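Side-chain contacts in uncharacterized protein Atu1656/AGR_C_3050 (Agrobacterium tumefaciens, PDB 2OJH), which is of unknown function but adopts a six-bladed beta-propeller and, as a putative TolB-family protein, may have a TolB-like role: residues R30-R35 against N260-F265; G53-L58 against L64-L69. One frame throughout, in Å; residues are numbered along the deposited sequence. Where two conformers were deposited one is given.

Contact 1: R30-R35 against N260-F265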
# COMPACT_ATOMS: atom_id res chain seq x y z
N ARG A 30 -13.27 -7.08 13.26
CA ARG A 30 -14.21 -7.05 14.37
C ARG A 30 -14.78 -8.44 14.68
O ARG A 30 -14.83 -8.87 15.82
CB ARG A 30 -15.35 -6.05 14.07
CG ARG A 30 -14.85 -4.65 13.67
CD ARG A 30 -13.83 -4.09 14.67
NE ARG A 30 -13.36 -2.77 14.24
CZ ARG A 30 -12.35 -2.11 14.80
NH1 ARG A 30 -11.68 -2.63 15.83
NH2 ARG A 30 -12.02 -0.91 14.34
N THR A 31 -15.22 -9.14 13.64
CA THR A 31 -15.85 -10.46 13.76
C THR A 31 -14.82 -11.58 13.57
O THR A 31 -15.10 -12.74 13.87
CB THR A 31 -16.93 -10.63 12.70
OG1 THR A 31 -16.31 -10.59 11.42
CG2 THR A 31 -17.99 -9.52 12.79
N ARG A 32 -13.65 -11.21 13.05
CA ARG A 32 -12.54 -12.12 12.75
C ARG A 32 -12.95 -13.19 11.72
O ARG A 32 -12.52 -14.34 11.79
CB ARG A 32 -11.94 -12.70 14.05
CG ARG A 32 -11.36 -11.63 15.02
CD ARG A 32 -10.10 -11.01 14.45
NE ARG A 32 -9.62 -9.82 15.16
CZ ARG A 32 -8.58 -9.81 15.99
NH1 ARG A 32 -7.91 -10.93 16.24
NH2 ARG A 32 -8.22 -8.68 16.58
N LYS A 33 -13.78 -12.79 10.76
CA LYS A 33 -14.21 -13.65 9.67
C LYS A 33 -13.55 -13.19 8.37
O LYS A 33 -13.43 -11.98 8.12
CB LYS A 33 -15.72 -13.53 9.43
CG LYS A 33 -16.63 -13.76 10.62
CD LYS A 33 -17.03 -15.19 10.78
CE LYS A 33 -16.24 -15.82 11.92
NZ LYS A 33 -17.22 -16.51 12.78
N MSE A 34 -13.20 -14.16 7.52
CA MSE A 34 -12.69 -13.87 6.17
C MSE A 34 -13.68 -14.26 5.07
O MSE A 34 -14.60 -15.06 5.30
CB MSE A 34 -11.32 -14.54 5.92
CG MSE A 34 -11.30 -16.07 6.04
SE MSE A 34 -10.01 -16.79 4.74
CE MSE A 34 -10.93 -16.13 3.13
N ARG A 35 -13.50 -13.69 3.89
CA ARG A 35 -14.28 -14.09 2.72
C ARG A 35 -13.40 -14.05 1.47
O ARG A 35 -12.48 -13.24 1.40
CB ARG A 35 -15.53 -13.20 2.56
CG ARG A 35 -15.56 -12.27 1.35
CD ARG A 35 -16.98 -11.79 1.10
NE ARG A 35 -17.26 -11.46 -0.30
CZ ARG A 35 -17.50 -10.23 -0.75
NH1 ARG A 35 -17.75 -10.04 -2.05
NH2 ARG A 35 -17.48 -9.20 0.08
N ASN A 260 -0.22 -4.32 21.73
CA ASN A 260 -1.08 -5.48 21.42
C ASN A 260 -0.90 -6.05 20.02
O ASN A 260 -1.87 -6.20 19.26
CB ASN A 260 -2.56 -5.14 21.67
CG ASN A 260 -2.86 -4.91 23.15
OD1 ASN A 260 -2.68 -5.82 23.98
ND2 ASN A 260 -3.30 -3.70 23.49
N VAL A 261 0.35 -6.36 19.67
CA VAL A 261 0.62 -6.95 18.36
C VAL A 261 0.05 -8.37 18.37
O VAL A 261 0.24 -9.13 19.33
CB VAL A 261 2.13 -7.00 18.06
CG1 VAL A 261 2.36 -7.56 16.66
CG2 VAL A 261 2.73 -5.61 18.16
N GLU A 262 -0.68 -8.72 17.32
CA GLU A 262 -1.20 -10.07 17.20
C GLU A 262 -1.08 -10.56 15.77
O GLU A 262 -1.04 -9.75 14.84
CB GLU A 262 -2.66 -10.14 17.68
CG GLU A 262 -3.64 -9.29 16.86
CD GLU A 262 -5.02 -9.24 17.51
OE1 GLU A 262 -5.60 -10.32 17.74
OE2 GLU A 262 -5.51 -8.12 17.80
N THR A 263 -1.02 -11.87 15.60
CA THR A 263 -1.10 -12.48 14.27
C THR A 263 -2.55 -12.75 13.94
O THR A 263 -3.24 -13.49 14.65
CB THR A 263 -0.29 -13.80 14.21
OG1 THR A 263 1.07 -13.50 14.54
CG2 THR A 263 -0.32 -14.40 12.82
N LEU A 264 -3.06 -12.11 12.90
CA LEU A 264 -4.41 -12.38 12.46
C LEU A 264 -4.45 -13.75 11.77
O LEU A 264 -5.29 -14.58 12.10
CB LEU A 264 -4.90 -11.26 11.52
CG LEU A 264 -5.01 -9.92 12.22
CD1 LEU A 264 -5.55 -8.85 11.20
CD2 LEU A 264 -5.89 -9.96 13.47
N PHE A 265 -3.55 -13.99 10.81
CA PHE A 265 -3.46 -15.32 10.19
C PHE A 265 -2.09 -15.48 9.52
O PHE A 265 -1.43 -14.49 9.25
CB PHE A 265 -4.59 -15.52 9.17
CG PHE A 265 -4.84 -14.32 8.29
CD1 PHE A 265 -5.73 -13.34 8.68
CD2 PHE A 265 -4.19 -14.19 7.06
CE1 PHE A 265 -5.98 -12.22 7.86
CE2 PHE A 265 -4.43 -13.09 6.23
CZ PHE A 265 -5.31 -12.11 6.65
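The guanidinium of R32 meets strand 262-267 in two ways at once: the methyl CD2 of L264 sits over one face, offset toward the rim, while the carboxylate of E262 lies at the edge. CD2 of L264 is 3.6 Å from NH1 of R32, so the methyl touches the same nitrogen that carries one of the bonds to E262. That bond, from NH1 of R32 to OE1 of E262, is 2.8 Å long and close to the guanidinium plane; its companion, from NH2 of R32 to OE2 of E262, measures 3.0 Å and is somewhat more tilted. The salt bridge is therefore end-on and two-pronged, each nitrogen taking its own oxygen, yet the two flat groups are not coplanar. Their planes stand 64° apart, and both carboxylate oxygens are met from above their plane. A case like this illustrates how a beta-propeller can link neighbouring blades at its surface: 30-35 comprises a turn and the start of strand 33-40, the outer strand of one sheet, whereas 262-267 is the outer strand of the adjacent one. L264 and F265 both face V251 in a classic beta bulge. R32 reaches across from this turn with its chain bent at chi2 (-71°), whereas E262 runs extended beyond CG to meet it from the opposite direction. NE of R32 is hydrogen-bonded to the carbonyl O of I29, which together with the paired bonds to E262 restrains rotation of the guanidinium. L264 also packs on F27 of strand 22-28 and F286 of strand 285-291, in the blade that joins both chain ends.

Contact 2: G53-L58 against L64-L69; sequences GKYLLL and LYRLSL
L56 and L69 meet at about a right angle, CG of L56 lying 4.0 Å from CD2 of L69. Further along the same face of this antiparallel hairpin, CD2 of L58 touches CD1 of L67 at 4.1 Å, again with the side chains crossed. This is the tight side: L56 packs on I24 of the neighbouring sheet and on W49, L58 on I24, and L69 on I26 and W49. Between the strands, paired backbone bonds join L56 to L67 and L58 to Y65; a further bond, 2.9 Å from N of L69 to O of K54, extends the ladder past the strand ends. On the other face, Y55 and R66 run side by side. CG and CD of R66 make the contact, CD lying over one face of the Y55 ring in a CH-pi contact, 4.1 Å from its centroid; the guanidinium plane stands 89° to the ring. The looser end is at K54, whose side chain leads away, and where a water donates to O of K54; its link to OG of S68 is long, and that OG also bonds O of A70. NH2 of R66 forms a salt bridge with E76 of its own sheet. The face of Y55, L57 and R66 is thus mixed: an aliphatic stem lies on an aromatic ring, while OH of Y55 and NE of R66 converge on OH of Y99, tying this blade to the next.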
# COMPACT_ATOMS: atom_id res chain seq x y z
N GLY A 53 -17.03 2.01 -0.80
CA GLY A 53 -17.18 0.65 -0.28
C GLY A 53 -17.47 -0.41 -1.33
O GLY A 53 -17.46 -1.61 -1.02
N LYS A 54 -17.69 0.03 -2.57
CA LYS A 54 -18.25 -0.83 -3.59
C LYS A 54 -17.31 -1.68 -4.44
O LYS A 54 -17.75 -2.64 -5.08
CB LYS A 54 -19.06 0.02 -4.56
CG LYS A 54 -20.29 0.63 -3.96
CD LYS A 54 -21.16 1.18 -5.06
CE LYS A 54 -22.55 1.49 -4.53
NZ LYS A 54 -23.54 1.76 -5.61
N TYR A 55 -16.03 -1.31 -4.51
CA TYR A 55 -15.11 -2.10 -5.30
C TYR A 55 -13.69 -2.13 -4.76
O TYR A 55 -13.29 -1.28 -3.95
CB TYR A 55 -15.10 -1.65 -6.76
CG TYR A 55 -14.53 -0.26 -7.01
CD1 TYR A 55 -13.15 -0.08 -7.20
CD2 TYR A 55 -15.36 0.87 -7.10
CE1 TYR A 55 -12.62 1.18 -7.45
CE2 TYR A 55 -14.82 2.14 -7.35
CZ TYR A 55 -13.46 2.27 -7.53
OH TYR A 55 -12.88 3.50 -7.79
N LEU A 56 -12.93 -3.13 -5.22
CA LEU A 56 -11.50 -3.16 -4.98
C LEU A 56 -10.74 -2.77 -6.24
O LEU A 56 -11.17 -3.09 -7.36
CB LEU A 56 -11.03 -4.56 -4.51
CG LEU A 56 -11.75 -5.15 -3.30
CD1 LEU A 56 -11.29 -6.59 -3.10
CD2 LEU A 56 -11.53 -4.34 -2.01
N LEU A 57 -9.62 -2.08 -6.03
CA LEU A 57 -8.71 -1.72 -7.11
C LEU A 57 -7.41 -2.52 -7.00
O LEU A 57 -6.67 -2.43 -5.99
CB LEU A 57 -8.47 -0.20 -7.13
CG LEU A 57 -7.68 0.36 -8.32
CD1 LEU A 57 -8.52 0.35 -9.60
CD2 LEU A 57 -7.18 1.77 -7.97
N LEU A 58 -7.16 -3.35 -8.01
CA LEU A 58 -6.00 -4.25 -8.03
C LEU A 58 -5.13 -3.98 -9.26
O LEU A 58 -5.61 -3.50 -10.29
CB LEU A 58 -6.46 -5.72 -8.14
CG LEU A 58 -7.06 -6.55 -6.99
CD1 LEU A 58 -6.06 -7.13 -6.03
CD2 LEU A 58 -8.24 -5.87 -6.27
N LEU A 64 -4.39 -1.82 -14.39
CA LEU A 64 -5.25 -1.69 -13.21
C LEU A 64 -6.65 -2.24 -13.48
O LEU A 64 -7.18 -2.05 -14.58
CB LEU A 64 -5.42 -0.22 -12.81
CG LEU A 64 -4.39 0.50 -11.97
CD1 LEU A 64 -5.02 1.84 -11.66
CD2 LEU A 64 -4.11 -0.26 -10.69
N TYR A 65 -7.25 -2.86 -12.46
CA TYR A 65 -8.59 -3.43 -12.58
C TYR A 65 -9.50 -3.12 -11.39
O TYR A 65 -9.05 -3.16 -10.23
CB TYR A 65 -8.50 -4.96 -12.70
CG TYR A 65 -7.76 -5.45 -13.91
CD1 TYR A 65 -6.38 -5.59 -13.90
CD2 TYR A 65 -8.45 -5.83 -15.05
CE1 TYR A 65 -5.69 -6.05 -15.03
CE2 TYR A 65 -7.77 -6.31 -16.18
CZ TYR A 65 -6.39 -6.41 -16.15
OH TYR A 65 -5.70 -6.88 -17.25
N ARG A 66 -10.77 -2.85 -11.66
CA ARG A 66 -11.79 -2.77 -10.61
C ARG A 66 -12.51 -4.12 -10.46
O ARG A 66 -12.92 -4.72 -11.46
CB ARG A 66 -12.82 -1.67 -10.91
CG ARG A 66 -12.25 -0.27 -11.04
CD ARG A 66 -13.35 0.76 -11.34
NE ARG A 66 -12.79 1.90 -12.08
CZ ARG A 66 -12.76 1.99 -13.42
NH1 ARG A 66 -12.25 3.08 -14.01
NH2 ARG A 66 -13.24 1.01 -14.18
N LEU A 67 -12.66 -4.59 -9.22
CA LEU A 67 -13.44 -5.80 -8.92
C LEU A 67 -14.58 -5.42 -7.99
O LEU A 67 -14.33 -5.06 -6.83
CB LEU A 67 -12.57 -6.85 -8.26
CG LEU A 67 -11.56 -7.64 -9.10
CD1 LEU A 67 -10.40 -6.78 -9.65
CD2 LEU A 67 -11.01 -8.72 -8.19
N SER A 68 -15.81 -5.48 -8.50
CA SER A 68 -16.99 -5.12 -7.72
C SER A 68 -17.25 -6.10 -6.58
O SER A 68 -17.15 -7.30 -6.75
CB SER A 68 -18.23 -5.05 -8.61
OG SER A 68 -19.33 -4.60 -7.85
N LEU A 69 -17.58 -5.55 -5.42
CA LEU A 69 -17.86 -6.35 -4.22
C LEU A 69 -19.31 -6.85 -4.12
O LEU A 69 -19.61 -7.71 -3.29
CB LEU A 69 -17.45 -5.59 -2.96
CG LEU A 69 -15.93 -5.48 -2.80
CD1 LEU A 69 -15.59 -4.56 -1.69
CD2 LEU A 69 -15.29 -6.86 -2.56
O HOH W 1 -20.26 -3.68 -4.85

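Overall arrangement
From the N terminus the chain runs through strand 22-28 into 30-35, the first half of contact 1, whose partner 260-265 comes only after five further sheets have been started. Contact 2 lies wholly inside that long loop and closes a short one of its own, the hairpin of strands 55-60 and 63-68. The contacts are therefore nested, with centres 22 Å apart. Contact 1 joins the turn leading into the outer strand of one blade, which combines strands 22-28 and 33-40 with the C-terminal strand 285-291, to outer strand 262-267 of the adjacent blade; contact 2 joins the two middle strands of one blade. A probable hydrogen bond, 3.2 Å from NH1 of R35 to O of L69, connects them.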